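Local coordinates for spindle assembly abnormal protein 6 homolog (Drosophila melanogaster, PDB 5AL7) that forms the central scaffold of centrioles, its homodimers assembling into the cartwheel that sets their ninefold symmetry, at residues A[116-121]-A[136-141]. The protein carries 1 engineered substitution. Sequence-based numbering, arbitrary orientation.
Sequences LELHLT and YYLQFV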
# COMPACT_ATOMS: atom_id res chain seq x y z
N LEU A 116 6.77 -9.16 -29.59
CA LEU A 116 6.87 -10.45 -28.92
C LEU A 116 5.70 -10.67 -27.97
O LEU A 116 4.91 -9.76 -27.71
CB LEU A 116 8.18 -10.55 -28.14
CG LEU A 116 9.49 -10.71 -28.92
CD1 LEU A 116 10.68 -10.77 -27.95
CD2 LEU A 116 9.44 -11.95 -29.81
N GLU A 117 5.59 -11.89 -27.48
CA GLU A 117 4.55 -12.25 -26.53
C GLU A 117 5.17 -12.88 -25.29
O GLU A 117 6.04 -13.73 -25.40
CB GLU A 117 3.56 -13.22 -27.16
CG GLU A 117 2.60 -12.58 -28.12
CD GLU A 117 1.37 -13.42 -28.33
OE1 GLU A 117 1.42 -14.62 -27.97
OE2 GLU A 117 0.37 -12.90 -28.86
N LEU A 118 4.72 -12.47 -24.12
CA LEU A 118 5.21 -13.05 -22.88
C LEU A 118 4.26 -14.16 -22.42
O LEU A 118 3.07 -13.92 -22.21
CB LEU A 118 5.35 -11.99 -21.81
CG LEU A 118 6.16 -12.36 -20.58
CD1 LEU A 118 7.64 -12.32 -20.88
CD2 LEU A 118 5.81 -11.41 -19.46
N HIS A 119 4.79 -15.37 -22.31
CA HIS A 119 4.03 -16.53 -21.87
C HIS A 119 4.47 -16.99 -20.48
O HIS A 119 5.62 -16.86 -20.09
CB HIS A 119 4.18 -17.70 -22.84
CG HIS A 119 3.44 -17.52 -24.13
ND1 HIS A 119 2.37 -18.31 -24.49
CD2 HIS A 119 3.63 -16.66 -25.16
CE1 HIS A 119 1.93 -17.94 -25.67
NE2 HIS A 119 2.68 -16.95 -26.11
N LEU A 120 3.52 -17.55 -19.75
CA LEU A 120 3.74 -18.16 -18.46
C LEU A 120 3.21 -19.59 -18.52
O LEU A 120 2.02 -19.82 -18.37
CB LEU A 120 3.06 -17.35 -17.37
CG LEU A 120 3.54 -17.72 -15.97
CD1 LEU A 120 4.96 -17.31 -15.78
CD2 LEU A 120 2.66 -17.03 -14.93
N THR A 121 4.10 -20.52 -18.85
CA THR A 121 3.71 -21.90 -19.08
C THR A 121 3.90 -22.81 -17.86
O THR A 121 4.94 -22.78 -17.22
CB THR A 121 4.50 -22.50 -20.25
OG1 THR A 121 4.56 -21.54 -21.31
CG2 THR A 121 3.83 -23.76 -20.78
N TYR A 136 6.89 -23.14 -13.15
CA TYR A 136 6.52 -22.46 -14.39
C TYR A 136 7.72 -22.10 -15.26
O TYR A 136 8.86 -22.25 -14.86
CB TYR A 136 5.72 -21.20 -14.06
CG TYR A 136 4.59 -21.45 -13.09
CD1 TYR A 136 3.39 -22.01 -13.51
CD2 TYR A 136 4.73 -21.16 -11.73
CE1 TYR A 136 2.36 -22.25 -12.62
CE2 TYR A 136 3.72 -21.40 -10.84
CZ TYR A 136 2.53 -21.95 -11.29
OH TYR A 136 1.51 -22.19 -10.39
N TYR A 137 7.44 -21.62 -16.46
CA TYR A 137 8.43 -21.10 -17.38
C TYR A 137 7.95 -19.75 -17.85
O TYR A 137 6.78 -19.59 -18.21
CB TYR A 137 8.63 -22.02 -18.59
CG TYR A 137 9.48 -23.24 -18.33
CD1 TYR A 137 10.81 -23.12 -17.92
CD2 TYR A 137 8.96 -24.51 -18.51
CE1 TYR A 137 11.58 -24.25 -17.69
CE2 TYR A 137 9.72 -25.63 -18.30
CZ TYR A 137 11.03 -25.51 -17.89
OH TYR A 137 11.75 -26.67 -17.68
N LEU A 138 8.82 -18.76 -17.76
CA LEU A 138 8.54 -17.45 -18.32
C LEU A 138 9.19 -17.39 -19.69
O LEU A 138 10.41 -17.35 -19.80
CB LEU A 138 9.05 -16.34 -17.42
CG LEU A 138 8.66 -14.94 -17.87
CD1 LEU A 138 7.15 -14.70 -17.78
CD2 LEU A 138 9.42 -13.91 -17.08
N GLN A 139 8.36 -17.41 -20.74
CA GLN A 139 8.85 -17.55 -22.10
C GLN A 139 8.61 -16.33 -22.97
O GLN A 139 7.56 -15.70 -22.91
CB GLN A 139 8.21 -18.77 -22.74
CG GLN A 139 8.58 -20.03 -22.02
CD GLN A 139 7.89 -21.23 -22.59
OE1 GLN A 139 6.68 -21.26 -22.72
NE2 GLN A 139 8.67 -22.24 -22.93
N PHE A 140 9.60 -16.02 -23.80
CA PHE A 140 9.51 -14.93 -24.76
C PHE A 140 9.27 -15.56 -26.13
O PHE A 140 10.20 -16.13 -26.71
CB PHE A 140 10.78 -14.10 -24.74
CG PHE A 140 11.03 -13.41 -23.44
CD1 PHE A 140 11.47 -14.12 -22.33
CD2 PHE A 140 10.84 -12.03 -23.33
CE1 PHE A 140 11.70 -13.48 -21.12
CE2 PHE A 140 11.07 -11.38 -22.13
CZ PHE A 140 11.50 -12.11 -21.02
N VAL A 141 8.03 -15.49 -26.61
CA VAL A 141 7.61 -16.17 -27.83
C VAL A 141 7.36 -15.22 -28.99
O VAL A 141 6.68 -14.21 -28.84
CB VAL A 141 6.35 -17.01 -27.58
CG1 VAL A 141 5.97 -17.76 -28.82
CG2 VAL A 141 6.57 -17.99 -26.44
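Leu-118 lays its CD1 methyl over one face of the Phe-140 ring, 3.9 Å from the ring centroid and displaced toward the CE2–CZ rim, a CH-pi contact between side chains that run side by side in the same direction. The leucine holds CG anti to its own N (chi1 -166°), which swings the branch over to the neighbouring strand; there CG also meets Leu-138 CD1 at 3.8 Å. That same Leu-138 methyl is approached by Leu-120 CD1 at 4.0 Å, so the apolar contacts continue along this face.

The opposite face is more polar. His-119 crosses Val-141 at about a right angle, with CD2 3.5 Å from Val-141 CG2. Its NE2 hydrogen-bonds OE1 of Glu-117, two residues earlier on the same strand, and that oxygen sits 28° out of the imidazole plane. This bond probably limits rotation of the ring and may favour its protonated form. Farther along, Thr-121 OG1 donates to Gln-139 OE1 from above the amide plane; the other end of the amide, NE2, makes a weak hydrogen bond with Ser-153 OG.

Between the faces, 117-121 and 136-141 run antiparallel, and paired N-H···O bonds in both directions join Glu-117 with Val-141, His-119 with Gln-139 and Thr-121 with Tyr-137. Leu-118/Phe-140 and Leu-120/Leu-138 are the intervening non-hydrogen-bonded pairs.

Both strands belong to the globular SAS-6 head domain, which links coiled-coil homodimers into the inner ring of the cartwheel. Strand 23-36 flanks 117-121 and strand 149-158 flanks 136-141; on the leucine-rich face, Phe-140 packs against Met-107 and Leu-108 of helix 97-113, while Leu-118 and Leu-138 reach Leu-65 and Leu-63 of strand 60-67.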